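Local coordinates for protein glucose-6-phosphate 1-dehydrogenase (Mycobacterium avium, PDB 4LGV) that catalyses the NADP-dependent oxidation of glucose 6-phosphate to 6-phosphogluconolactone, probably as the entry step of the pentose phosphate pathway, at residues 201-206 / 376-381. Sequence-based numbering, arbitrary orientation.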
loop_
_atom_site.group_PDB
_atom_site.type_symbol
_atom_site.label_atom_id
_atom_site.label_comp_id
_atom_site.label_asym_id
_atom_site.label_seq_id
_atom_site.Cartn_x
_atom_site.Cartn_y
_atom_site.Cartn_z
ATOM N N GLU A 201 -5.582 22.116 -15.593
ATOM C CA GLU A 201 -4.422 21.376 -16.080
ATOM C C GLU A 201 -3.371 21.257 -15.023
ATOM O O GLU A 201 -2.745 20.194 -14.879
ATOM C CB GLU A 201 -3.799 22.016 -17.311
ATOM C CG GLU A 201 -4.577 21.767 -18.592
ATOM C CD GLU A 201 -3.998 22.529 -19.796
ATOM O OE1 GLU A 201 -2.797 22.955 -19.764
ATOM O OE2 GLU A 201 -4.761 22.706 -20.772
ATOM N N GLU A 202 -3.194 22.322 -14.240
ATOM C CA GLU A 202 -2.087 22.397 -13.293
ATOM C C GLU A 202 -2.319 21.552 -12.072
ATOM O O GLU A 202 -1.426 20.972 -11.518
ATOM C CB GLU A 202 -1.833 23.851 -12.898
ATOM C CG GLU A 202 -1.525 24.762 -14.091
ATOM C CD GLU A 202 -2.753 25.455 -14.711
ATOM O OE1 GLU A 202 -3.900 25.045 -14.460
ATOM O OE2 GLU A 202 -2.577 26.473 -15.412
ATOM N N LEU A 203 -3.562 21.446 -11.647
ATOM C CA LEU A 203 -3.884 20.577 -10.537
ATOM C C LEU A 203 -3.793 19.085 -10.927
ATOM O O LEU A 203 -3.379 18.223 -10.129
ATOM C CB LEU A 203 -5.286 20.929 -10.103
ATOM C CG LEU A 203 -5.845 20.293 -8.873
ATOM C CD1 LEU A 203 -4.815 20.294 -7.754
ATOM C CD2 LEU A 203 -7.040 21.096 -8.441
ATOM N N GLN A 204 -4.160 18.763 -12.181
ATOM C CA GLN A 204 -3.940 17.427 -12.664
ATOM C C GLN A 204 -2.467 17.102 -12.683
ATOM O O GLN A 204 -2.053 16.010 -12.297
ATOM C CB GLN A 204 -4.557 17.214 -14.035
ATOM C CG GLN A 204 -6.048 17.141 -13.977
ATOM C CD GLN A 204 -6.622 16.942 -15.345
ATOM O OE1 GLN A 204 -6.746 15.807 -15.824
ATOM N NE2 GLN A 204 -7.013 18.043 -15.991
ATOM N N TYR A 205 -1.655 18.038 -13.136
ATOM C CA TYR A 205 -0.224 17.755 -13.234
ATOM C C TYR A 205 0.303 17.532 -11.847
ATOM O O TYR A 205 1.110 16.643 -11.608
ATOM C CB TYR A 205 0.504 18.897 -13.962
ATOM C CG TYR A 205 1.958 18.657 -14.136
ATOM C CD1 TYR A 205 2.455 17.926 -15.207
ATOM C CD2 TYR A 205 2.884 19.169 -13.212
ATOM C CE1 TYR A 205 3.848 17.728 -15.354
ATOM C CE2 TYR A 205 4.255 18.994 -13.361
ATOM C CZ TYR A 205 4.741 18.261 -14.413
ATOM O OH TYR A 205 6.128 18.086 -14.519
ATOM N N LEU A 206 -0.150 18.377 -10.910
ATOM C CA LEU A 206 0.330 18.299 -9.530
ATOM C C LEU A 206 0.097 16.910 -8.981
ATOM O O LEU A 206 0.970 16.291 -8.394
ATOM C CB LEU A 206 -0.370 19.346 -8.708
ATOM C CG LEU A 206 -0.082 19.422 -7.215
ATOM C CD1 LEU A 206 -0.332 20.804 -6.696
ATOM C CD2 LEU A 206 -1.002 18.517 -6.458
ATOM N N LEU A 376 -4.153 22.953 -0.801
ATOM C CA LEU A 376 -4.200 23.502 -2.138
ATOM C C LEU A 376 -4.962 24.828 -2.127
ATOM O O LEU A 376 -6.159 24.821 -1.891
ATOM C CB LEU A 376 -4.920 22.513 -3.073
ATOM C CG LEU A 376 -4.378 21.081 -3.100
ATOM C CD1 LEU A 376 -5.248 20.192 -3.931
ATOM C CD2 LEU A 376 -2.976 21.032 -3.652
ATOM N N ARG A 377 -4.281 25.950 -2.350
ATOM C CA ARG A 377 -4.953 27.201 -2.574
ATOM C C ARG A 377 -5.336 27.276 -4.063
ATOM O O ARG A 377 -4.478 27.236 -4.928
ATOM C CB ARG A 377 -4.069 28.408 -2.184
ATOM C CG ARG A 377 -4.854 29.716 -2.256
ATOM C CD ARG A 377 -4.153 30.937 -1.647
ATOM N NE ARG A 377 -2.852 31.130 -2.237
ATOM C CZ ARG A 377 -1.704 31.040 -1.587
ATOM N NH1 ARG A 377 -1.690 30.841 -0.268
ATOM N NH2 ARG A 377 -0.567 31.173 -2.250
ATOM N N ILE A 378 -6.630 27.295 -4.325
ATOM C CA ILE A 378 -7.187 27.284 -5.678
ATOM C C ILE A 378 -7.187 28.710 -6.199
ATOM O O ILE A 378 -6.956 28.935 -7.369
ATOM C CB ILE A 378 -8.654 26.771 -5.661
ATOM C CG1 ILE A 378 -8.739 25.366 -5.066
ATOM C CG2 ILE A 378 -9.282 26.772 -7.041
ATOM C CD1 ILE A 378 -7.784 24.374 -5.664
ATOM N N ASP A 379 -7.455 29.669 -5.313
ATOM C CA ASP A 379 -7.610 31.077 -5.681
ATOM C C ASP A 379 -7.542 31.925 -4.403
ATOM O O ASP A 379 -7.953 31.470 -3.330
ATOM C CB ASP A 379 -8.972 31.290 -6.365
ATOM C CG ASP A 379 -9.183 32.707 -6.858
ATOM O OD1 ASP A 379 -8.452 33.132 -7.790
ATOM O OD2 ASP A 379 -10.070 33.410 -6.302
ATOM N N PRO A 380 -6.940 33.113 -4.484
ATOM C CA PRO A 380 -6.107 33.572 -5.559
ATOM C C PRO A 380 -4.746 32.987 -5.436
ATOM O O PRO A 380 -4.456 32.285 -4.471
ATOM C CB PRO A 380 -6.026 35.107 -5.336
ATOM C CG PRO A 380 -6.200 35.312 -3.850
ATOM C CD PRO A 380 -6.999 34.089 -3.364
ATOM N N ASP A 381 -3.898 33.286 -6.421
ATOM C CA ASP A 381 -2.473 32.997 -6.329
ATOM C C ASP A 381 -2.267 31.533 -5.971
ATOM O O ASP A 381 -1.758 31.186 -4.898
ATOM C CB ASP A 381 -1.821 33.928 -5.312
ATOM C CG ASP A 381 -0.337 33.818 -5.299
ATOM O OD1 ASP A 381 0.240 33.164 -6.204
ATOM O OD2 ASP A 381 0.276 34.377 -4.360
#
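Leu-376 splits its isobutyl fork between two leucines one helical turn apart, and methyl groups alone bridge a helix and a strand whose axes, over these segments, come no closer than 11.3 Å. Its CD1 meets CD1 of Leu-203 at 3.8 Å, the two side chains crossing at about a right angle, while its other branch, CD2, reaches CD1 of Leu-206 at 4.0 Å. Both helix leucines carry CG anti to the backbone N (chi1 -174° in Leu-203, 177° in Leu-206), which sends their branches off the helix toward the sheet. The second methyl of Leu-203, CD2, approaches CD1 of Ile-378 more loosely, at 4.4 Å; the CB of Ile-378 does not point at the helix, and only the end of its side chain comes nearer. Met-384 of strand 383-392 touches both Leu-206 and Leu-376, extending the apolar layer onto the next strand. Over these segments the helix and strand run nearly antiparallel (170°), and the helix packs on the large mixed sheet of the C-terminal domain, while Tyr-205 hydrogen-bonds Ser-389 of a second subunit. A classic beta bulge sets Ile-378 and Asp-379 together opposite Thr-348 of strand 347-354, and a cis peptide bond precedes Pro-380. Beyond the strand the loop turns back onto Arg-377: NE and NH2 both donate to the backbone O of Asp-381, each at 2.9 Å, with that oxygen almost in the guanidinium plane. NH2 approaches nearly along the C=O axis, whereas NE sits above the carbonyl plane. Trp-481 makes a cation-pi contact with Arg-377, and its backbone O accepts a hydrogen bond from NH1. The helix-strand interface therefore rests on dispersion and the burial of methyls, with directional polar bonds left to fix the turn after the strand.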